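Local coordinates for protein serine protease (Nocardiopsis alba, PDB 2OUA) that probably cleaves peptide bonds inside protein chains as a chymotrypsin-like serine endopeptidase of the S1 family, here as the acid-stable, kinetically stable protease domain, at residues Leu7-Thr10 / Arg14-Val17; Glu53-Val56 / Ala62-Val65; Asn75-Tyr80 / Gly144-Ser149; Gln119-Pro124 / Thr169-Glu174. All coordinates share one frame; numbering follows the deposited sequence.

Contact 1: Leu7-Thr10 / Arg14-Val17; sequences LAYT and RCSV
Leu7-Thr10 and Arg14-Val17 run antiparallel, the axes of strands 8-10 and 14-16 approaching to 4.7 Å at 140°, as the two arms of a beta hairpin in the N-terminal half of a chymotrypsin-like fold. Tyr9 and Cys15 form the hydrogen-bonded pair: Tyr9 N to Cys15 O is 3.1 Å, and Cys15 N returns to Tyr9 O at 3.2 Å. At the open end of the hairpin Val17 N gives the shortest bond, 2.8 Å to Leu7 O, in the carbonyl plane. On the face of Tyr9 and Cys15 the phenol folds back over the neighbouring strand, because CG stands between the backbone N and the carbonyl carbon (chi1 69°). Cys15 O consequently lies over one ring face while Val17 N meets the ring edge in plane. The ring's far end rests on the cysteine, CZ 3.4 Å from Cys15 CB, whereas Cys15 SG stands oblique to the ring, 5.5 Å from its centroid. That sulfur is bonded to Cys36, and the cysteine side chain touches Ser143 of the predicted charge-relay triad, so the hairpin borders the probable catalytic centre. The phenol OH is hydrogen-bonded to Thr32 OG1. On the other face the aliphatic part of Arg14 lies alongside Ala8, while its guanidinium bonds Ser105 and Thr106; the nearest approach is Arg14 CD to Ala8 CB at 3.7 Å.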
# COMPACT_ATOMS: atom_id res chain seq x y z
N LEU A 7 -3.43 7.79 2.15
CA LEU A 7 -3.61 9.11 1.54
C LEU A 7 -3.28 9.10 0.06
O LEU A 7 -2.43 8.35 -0.41
CB LEU A 7 -2.76 10.16 2.26
CG LEU A 7 -3.08 10.40 3.73
CD1 LEU A 7 -2.29 11.61 4.22
CD2 LEU A 7 -4.57 10.64 3.92
N ALA A 8 -3.95 9.97 -0.69
CA ALA A 8 -3.75 10.07 -2.12
C ALA A 8 -2.45 10.78 -2.48
O ALA A 8 -1.97 11.65 -1.76
CB ALA A 8 -4.92 10.81 -2.76
N TYR A 9 -1.88 10.37 -3.62
CA TYR A 9 -0.69 11.00 -4.16
C TYR A 9 -0.88 10.91 -5.67
O TYR A 9 -1.60 10.03 -6.15
CB TYR A 9 0.60 10.30 -3.70
CG TYR A 9 0.86 8.90 -4.22
CD1 TYR A 9 1.40 8.70 -5.49
CD2 TYR A 9 0.62 7.79 -3.42
CE1 TYR A 9 1.71 7.41 -5.95
CE2 TYR A 9 0.92 6.51 -3.86
CZ TYR A 9 1.47 6.32 -5.12
OH TYR A 9 1.77 5.04 -5.53
N THR A 10 -0.28 11.82 -6.42
CA THR A 10 -0.46 11.81 -7.86
C THR A 10 0.84 11.67 -8.62
O THR A 10 1.89 12.11 -8.16
CB THR A 10 -1.19 13.09 -8.32
OG1 THR A 10 -0.45 14.24 -7.88
CG2 THR A 10 -2.59 13.15 -7.74
N ARG A 14 -3.87 8.74 -9.99
CA ARG A 14 -3.90 8.74 -8.54
C ARG A 14 -3.77 7.35 -7.92
O ARG A 14 -4.31 6.37 -8.43
CB ARG A 14 -5.18 9.42 -8.04
CG ARG A 14 -5.36 9.42 -6.52
CD ARG A 14 -6.47 10.39 -6.10
NE ARG A 14 -7.74 10.12 -6.76
CZ ARG A 14 -8.57 9.14 -6.42
NH1 ARG A 14 -8.28 8.33 -5.42
NH2 ARG A 14 -9.70 8.96 -7.11
N CYS A 15 -3.02 7.28 -6.83
CA CYS A 15 -2.83 6.04 -6.08
C CYS A 15 -2.83 6.42 -4.61
O CYS A 15 -3.00 7.60 -4.28
CB CYS A 15 -1.50 5.37 -6.48
SG CYS A 15 -1.65 4.19 -7.86
N SER A 16 -2.65 5.44 -3.73
CA SER A 16 -2.65 5.70 -2.30
C SER A 16 -1.37 5.24 -1.61
O SER A 16 -0.76 4.24 -2.00
CB SER A 16 -3.85 5.00 -1.65
OG SER A 16 -5.06 5.41 -2.26
N VAL A 17 -0.99 5.97 -0.57
CA VAL A 17 0.20 5.65 0.22
C VAL A 17 0.02 4.32 0.94
O VAL A 17 -1.05 4.04 1.48
CB VAL A 17 0.48 6.76 1.28
CG1 VAL A 17 1.59 6.31 2.23
CG2 VAL A 17 0.88 8.06 0.60

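Contact 2: Glu53-Val56 / Ala62-Val65; sequences ERSV and AAFV
Phe64 O is gripped by two successive amides, Glu53 N at 2.8 Å and Arg54 N at 3.3 Å, which defines a classic beta bulge in the antiparallel hairpin of strands 48-56 and 62-69. The two donors use the oxygen differently: Glu53 N comes nearly along the C=O direction, Arg54 N in the carbonyl plane on a lone pair. Phe64 N answers to Arg54 O from above that carbonyl's plane. Beyond the bulge regular pairing resumes, with Val56 N 2.9 Å from Ala62 O and the reciprocal Ala62 N to Val56 O bond at 3.1 Å. Between these pairs Ser55 faces Ala63 with their CA atoms 4.1 Å apart, and Ser55 OG bonds Gly37 O.

Glu53 and Phe64 lie side by side and point the same way. The glutamate is extended, CG anti to the backbone N (chi1 175°), which carries OE2 to the ring edge, 3.3 Å from Phe64 CE2 and in the ring plane. The hydrogen-bond partner of this oxygen is Asn23 ND2. A carboxylate oxygen at an aromatic edge meets the slightly positive C-H rim, so the approach is probably mildly favourable, a small electrostatic addition to a contact held chiefly by backbone bonds.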
# COMPACT_ATOMS: atom_id res chain seq x y z
N GLU A 53 11.76 5.17 -6.38
CA GLU A 53 13.15 4.72 -6.32
C GLU A 53 13.24 3.26 -6.71
O GLU A 53 14.18 2.84 -7.39
CB GLU A 53 13.69 4.90 -4.90
CG GLU A 53 15.10 4.36 -4.71
CD GLU A 53 15.65 4.56 -3.31
OE1 GLU A 53 16.77 4.09 -3.04
OE2 GLU A 53 14.97 5.20 -2.48
N ARG A 54 12.25 2.48 -6.29
CA ARG A 54 12.19 1.06 -6.60
C ARG A 54 10.78 0.76 -7.11
O ARG A 54 9.81 1.35 -6.63
CB ARG A 54 12.45 0.23 -5.34
CG ARG A 54 13.81 0.44 -4.70
CD ARG A 54 14.84 -0.52 -5.26
NE ARG A 54 16.02 -0.58 -4.41
CZ ARG A 54 16.90 -1.58 -4.42
NH1 ARG A 54 16.72 -2.61 -5.24
NH2 ARG A 54 17.94 -1.56 -3.60
N SER A 55 10.68 -0.13 -8.08
CA SER A 55 9.37 -0.50 -8.60
C SER A 55 9.45 -1.78 -9.41
O SER A 55 10.30 -1.91 -10.29
CB SER A 55 8.78 0.61 -9.48
OG SER A 55 7.47 0.25 -9.92
N VAL A 56 8.56 -2.72 -9.10
CA VAL A 56 8.50 -3.99 -9.81
C VAL A 56 7.04 -4.36 -10.04
O VAL A 56 6.28 -4.57 -9.09
CB VAL A 56 9.18 -5.13 -9.02
CG1 VAL A 56 9.00 -6.46 -9.77
CG2 VAL A 56 10.66 -4.84 -8.84
N ALA A 62 5.16 -4.08 -6.29
CA ALA A 62 5.75 -3.37 -5.17
C ALA A 62 6.57 -2.16 -5.59
O ALA A 62 7.14 -2.12 -6.68
CB ALA A 62 6.62 -4.33 -4.37
N ALA A 63 6.65 -1.18 -4.70
CA ALA A 63 7.41 0.01 -5.01
C ALA A 63 7.73 0.82 -3.76
O ALA A 63 7.06 0.69 -2.72
CB ALA A 63 6.64 0.88 -5.99
N PHE A 64 8.78 1.62 -3.86
CA PHE A 64 9.18 2.50 -2.76
C PHE A 64 9.39 3.87 -3.36
O PHE A 64 10.16 4.04 -4.31
CB PHE A 64 10.48 2.05 -2.10
CG PHE A 64 10.97 3.01 -1.03
CD1 PHE A 64 10.26 3.16 0.16
CD2 PHE A 64 12.10 3.79 -1.24
CE1 PHE A 64 10.67 4.08 1.13
CE2 PHE A 64 12.52 4.72 -0.28
CZ PHE A 64 11.81 4.86 0.91
N VAL A 65 8.66 4.85 -2.83
CA VAL A 65 8.78 6.22 -3.29
C VAL A 65 9.64 6.96 -2.28
O VAL A 65 9.34 6.95 -1.09
CB VAL A 65 7.40 6.90 -3.36
CG1 VAL A 65 7.56 8.39 -3.64
CG2 VAL A 65 6.56 6.25 -4.46

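Contact 3: Asn75-Tyr80 / Gly144-Ser149; sequences NLVSRY and GGSFIS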
# COMPACT_ATOMS: atom_id res chain seq x y z
N ASN A 75 3.52 7.09 11.74
CA ASN A 75 3.28 5.66 11.86
C ASN A 75 1.77 5.49 11.85
O ASN A 75 1.21 4.63 12.53
CB ASN A 75 3.88 5.11 13.17
CG ASN A 75 3.05 5.45 14.38
OD1 ASN A 75 2.59 6.58 14.54
ND2 ASN A 75 2.86 4.47 15.27
N LEU A 76 1.11 6.31 11.04
CA LEU A 76 -0.34 6.29 10.94
C LEU A 76 -0.91 5.83 9.61
O LEU A 76 -0.26 5.89 8.57
CB LEU A 76 -0.90 7.69 11.23
CG LEU A 76 -0.47 8.38 12.52
CD1 LEU A 76 -1.04 9.80 12.56
CD2 LEU A 76 -0.95 7.58 13.72
N VAL A 77 -2.16 5.38 9.66
CA VAL A 77 -2.93 4.94 8.50
C VAL A 77 -4.32 5.53 8.70
O VAL A 77 -4.95 5.31 9.74
CB VAL A 77 -3.05 3.39 8.44
CG1 VAL A 77 -4.01 2.98 7.30
CG2 VAL A 77 -1.68 2.78 8.22
N SER A 78 -4.80 6.29 7.72
CA SER A 78 -6.12 6.91 7.83
C SER A 78 -7.26 5.90 7.77
O SER A 78 -7.23 4.97 6.96
CB SER A 78 -6.32 7.94 6.72
OG SER A 78 -7.61 8.52 6.79
N ARG A 79 -8.27 6.10 8.62
CA ARG A 79 -9.43 5.22 8.64
C ARG A 79 -10.63 5.92 7.99
O ARG A 79 -11.76 5.46 8.08
CB ARG A 79 -9.76 4.80 10.08
CG ARG A 79 -8.64 3.98 10.71
CD ARG A 79 -8.91 3.66 12.18
NE ARG A 79 -9.97 2.67 12.37
CZ ARG A 79 -11.22 2.96 12.72
NH1 ARG A 79 -11.59 4.22 12.91
NH2 ARG A 79 -12.11 1.99 12.88
N TYR A 80 -10.35 7.05 7.35
CA TYR A 80 -11.36 7.83 6.64
C TYR A 80 -12.75 7.83 7.28
O TYR A 80 -12.94 8.37 8.38
CB TYR A 80 -11.46 7.32 5.19
CG TYR A 80 -10.26 7.66 4.32
CD1 TYR A 80 -9.23 6.73 4.13
CD2 TYR A 80 -10.16 8.90 3.70
CE1 TYR A 80 -8.13 7.05 3.31
CE2 TYR A 80 -9.08 9.22 2.90
CZ TYR A 80 -8.06 8.30 2.71
OH TYR A 80 -7.01 8.65 1.89
N GLY A 144 -2.13 0.67 -4.04
CA GLY A 144 -0.98 1.05 -3.24
C GLY A 144 -1.32 1.30 -1.79
O GLY A 144 -0.43 1.40 -0.95
N GLY A 145 -2.62 1.39 -1.50
CA GLY A 145 -3.09 1.65 -0.15
C GLY A 145 -2.72 0.62 0.89
O GLY A 145 -2.34 -0.51 0.57
N SER A 146 -2.84 1.00 2.16
CA SER A 146 -2.48 0.14 3.27
C SER A 146 -3.46 -0.99 3.59
O SER A 146 -4.68 -0.80 3.53
CB SER A 146 -2.33 0.99 4.55
OG SER A 146 -1.97 2.33 4.27
N PHE A 147 -2.91 -2.17 3.88
CA PHE A 147 -3.68 -3.32 4.36
C PHE A 147 -3.01 -3.51 5.71
O PHE A 147 -1.79 -3.73 5.80
CB PHE A 147 -3.53 -4.60 3.54
CG PHE A 147 -4.62 -4.79 2.52
CD1 PHE A 147 -4.47 -4.26 1.25
CD2 PHE A 147 -5.81 -5.44 2.84
CE1 PHE A 147 -5.47 -4.37 0.31
CE2 PHE A 147 -6.84 -5.56 1.89
CZ PHE A 147 -6.66 -5.02 0.63
N ILE A 148 -3.81 -3.41 6.77
CA ILE A 148 -3.28 -3.51 8.11
C ILE A 148 -4.20 -4.33 9.02
O ILE A 148 -5.42 -4.27 8.89
CB ILE A 148 -3.08 -2.08 8.70
CG1 ILE A 148 -2.47 -2.15 10.09
CG2 ILE A 148 -4.42 -1.35 8.71
CD1 ILE A 148 -2.17 -0.78 10.68
N SER A 149 -3.60 -5.11 9.92
CA SER A 149 -4.37 -5.91 10.87
C SER A 149 -3.99 -5.41 12.26
O SER A 149 -2.87 -5.62 12.72
CB SER A 149 -4.02 -7.40 10.75
OG SER A 149 -4.36 -7.89 9.46
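Van der Waals contact between Val77 and the pair Ser146 and Ile148 makes up the whole of this interface, which buries just 127 Å² and contains no hydrogen bond between the segments. Both methyl groups of Val77 are used. CG1, anti to the backbone N (chi1 173°), is 3.7 Å from Ser146 OG and 3.8 Å from Ser146 CB; CG2 meets the same serine slightly farther off and also reaches the end of the isoleucine, 4.4 Å from Ile148 CD1. The fully extended Ile148 chain, with chi1 -178° and chi2 176°, carries that terminal methyl out to the valine. The closest backbone approach, Val77 CA to Ser146 CA, is 7.1 Å, so the side chains bridge two strands that are not paired.

Polar interactions serve the segments separately. Ser146 OG is buried beside the valine methyls, but bonds Gly18 O and, weakly, Val17 O. At the end of the 75-80 segment, Tyr80 N donates to Ser78 OG at 3.2 Å, an ST turn; that hydroxyl oxygen also sits over the centre of the Tyr80 ring, 3.6 Å above its plane. Tyr80 OH in turn bonds Gly6 O.

Strand 146-149 follows directly on the Ser143 loop and is one of the six strands of the closed C-terminal barrel, paired with strand 152-160, while strand 76-78 pairs with strand 85-87 in a separate small sheet. Trp109 of strand 108-116 touches both Val77 and Ile148, and Ser103 of strand 99-104 packs against Val77.

Contact 4: Gln119-Pro124 / Thr169-Glu174; sequences QTVSYP and TTFYQE
Gln119 meets Phe171 with its aliphatic root: CB lies near the plane of the phenylalanine ring, at its edge, 4.0 Å from Phe171 CE2. The amide end turns aside, with NE2 bonded to Arg117 O. Two residues on, Val121 supplies the central interaction. Its CG1 stands 3.5 Å from the Phe171 ring centroid and 9° off the normal, a CH-pi contact squarely over the face, and all six ring carbons lie within 3.9 Å of that methyl. The two side chains approach from opposite directions; on the phenylalanine, CG anti to the carbonyl carbon (chi1 -60°) presents the ring to the valine. The other methyl of Val121, CG2, lies 3.4 Å above the plane of the Tyr123 ring, offset toward the rim, so Val121 is wedged against two aromatic groups. The end of the Tyr123 side chain comes nearer than its root, OH lying 4.4 Å from Phe171 CB while hydrogen-bonded to Ser158 OG.

The strands involved are 119-123, half of a two-stranded hairpin with 126-129, and 167-174 of the C-terminal barrel. Their axes stay 9.2 Å apart at 116°, so side chains alone join them here. Tyr123 lies close to Asp61 and His35, predicted charge-relay residues. With no hydrogen bond between them, the two segments meet through dispersion and CH-pi attraction, and a polar tie to the barrel comes from Tyr123 OH on Ser158.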
# COMPACT_ATOMS: atom_id res chain seq x y z
N GLN A 119 -0.97 -16.22 -3.96
CA GLN A 119 -1.91 -16.19 -5.07
C GLN A 119 -1.33 -15.51 -6.30
O GLN A 119 -0.56 -14.55 -6.20
CB GLN A 119 -3.20 -15.46 -4.65
CG GLN A 119 -3.91 -16.07 -3.45
CD GLN A 119 -4.47 -17.45 -3.74
OE1 GLN A 119 -5.43 -17.59 -4.48
NE2 GLN A 119 -3.85 -18.46 -3.15
N THR A 120 -1.69 -16.03 -7.47
CA THR A 120 -1.25 -15.44 -8.73
C THR A 120 -2.51 -14.91 -9.40
O THR A 120 -3.53 -15.60 -9.47
CB THR A 120 -0.57 -16.48 -9.66
OG1 THR A 120 0.64 -16.94 -9.05
CG2 THR A 120 -0.24 -15.85 -11.01
N VAL A 121 -2.45 -13.67 -9.87
CA VAL A 121 -3.59 -13.06 -10.53
C VAL A 121 -3.17 -12.51 -11.88
O VAL A 121 -2.00 -12.18 -12.08
CB VAL A 121 -4.18 -11.90 -9.69
CG1 VAL A 121 -4.59 -12.40 -8.31
CG2 VAL A 121 -3.15 -10.79 -9.57
N SER A 122 -4.12 -12.41 -12.80
CA SER A 122 -3.84 -11.87 -14.12
C SER A 122 -4.46 -10.49 -14.25
O SER A 122 -5.67 -10.31 -14.08
CB SER A 122 -4.40 -12.79 -15.21
OG SER A 122 -3.58 -13.93 -15.38
N TYR A 123 -3.61 -9.51 -14.54
CA TYR A 123 -4.04 -8.13 -14.74
C TYR A 123 -3.89 -7.87 -16.23
O TYR A 123 -3.26 -8.65 -16.94
CB TYR A 123 -3.13 -7.17 -13.96
CG TYR A 123 -3.25 -7.27 -12.45
CD1 TYR A 123 -2.13 -7.10 -11.64
CD2 TYR A 123 -4.48 -7.49 -11.83
CE1 TYR A 123 -2.23 -7.15 -10.25
CE2 TYR A 123 -4.59 -7.54 -10.44
CZ TYR A 123 -3.46 -7.37 -9.66
OH TYR A 123 -3.57 -7.40 -8.28
N PRO A 124 -4.46 -6.77 -16.73
CA PRO A 124 -4.32 -6.50 -18.16
C PRO A 124 -2.86 -6.37 -18.59
O PRO A 124 -2.51 -6.64 -19.74
CB PRO A 124 -5.09 -5.19 -18.34
CG PRO A 124 -6.17 -5.31 -17.30
CD PRO A 124 -5.39 -5.82 -16.10
N THR A 169 -13.34 -8.65 -4.21
CA THR A 169 -12.18 -9.35 -3.68
C THR A 169 -10.96 -8.50 -4.01
O THR A 169 -10.84 -7.99 -5.12
CB THR A 169 -12.03 -10.74 -4.34
OG1 THR A 169 -13.17 -11.54 -4.01
CG2 THR A 169 -10.77 -11.44 -3.85
N THR A 170 -10.07 -8.34 -3.03
CA THR A 170 -8.88 -7.52 -3.26
C THR A 170 -7.62 -8.25 -2.83
O THR A 170 -7.59 -8.89 -1.78
CB THR A 170 -8.98 -6.19 -2.49
OG1 THR A 170 -10.12 -5.45 -2.96
CG2 THR A 170 -7.72 -5.35 -2.70
N PHE A 171 -6.59 -8.16 -3.66
CA PHE A 171 -5.31 -8.80 -3.38
C PHE A 171 -4.29 -7.74 -3.00
O PHE A 171 -4.36 -6.60 -3.47
CB PHE A 171 -4.79 -9.54 -4.62
CG PHE A 171 -5.71 -10.62 -5.12
CD1 PHE A 171 -6.83 -10.30 -5.89
CD2 PHE A 171 -5.46 -11.96 -4.82
CE1 PHE A 171 -7.69 -11.30 -6.35
CE2 PHE A 171 -6.31 -12.97 -5.28
CZ PHE A 171 -7.43 -12.64 -6.05
N TYR A 172 -3.34 -8.10 -2.15
CA TYR A 172 -2.31 -7.15 -1.77
C TYR A 172 -0.92 -7.76 -1.84
O TYR A 172 -0.74 -8.98 -1.74
CB TYR A 172 -2.59 -6.58 -0.37
CG TYR A 172 -2.48 -7.52 0.81
CD1 TYR A 172 -1.24 -7.95 1.29
CD2 TYR A 172 -3.63 -7.92 1.51
CE1 TYR A 172 -1.14 -8.74 2.45
CE2 TYR A 172 -3.54 -8.70 2.66
CZ TYR A 172 -2.30 -9.10 3.12
OH TYR A 172 -2.23 -9.85 4.28
N GLN A 173 0.06 -6.89 -2.06
CA GLN A 173 1.46 -7.27 -2.12
C GLN A 173 1.96 -7.22 -0.68
O GLN A 173 1.82 -6.20 -0.01
CB GLN A 173 2.23 -6.25 -2.98
CG GLN A 173 3.72 -6.14 -2.69
CD GLN A 173 4.52 -7.32 -3.20
OE1 GLN A 173 4.45 -7.66 -4.38
NE2 GLN A 173 5.29 -7.95 -2.32
N GLU A 174 2.51 -8.33 -0.20
CA GLU A 174 3.01 -8.40 1.17
C GLU A 174 4.05 -7.32 1.41
O GLU A 174 4.89 -7.05 0.54
CB GLU A 174 3.61 -9.78 1.45
CG GLU A 174 2.60 -10.92 1.53
CD GLU A 174 1.80 -10.94 2.82
OE1 GLU A 174 2.23 -10.29 3.81
OE2 GLU A 174 0.75 -11.62 2.87

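Contacts 1 and 2 are hairpins of the same N-terminal sheet and are partly buried; contacts 3 and 4 join strands that do not pair. The first two therefore depend on backbone hydrogen bonds, the others on side chains alone. Contact 3 is wholly buried, whereas contact 4 lies at the surface. Both draw on the C-terminal barrel sheet, where Phe147 and Tyr172 meet with ring planes about 30° apart. Across the halves of the fold, Ser16 CB packs 3.7 Å from Gly145 CA and Ala62 CB 3.8 Å from Gln173 CG. Cys15 in contact 1 and Tyr123 in contact 4 touch the predicted charge-relay residues; contact 2 lies near them, and segment 144-149 of contact 3 follows Ser143 in sequence.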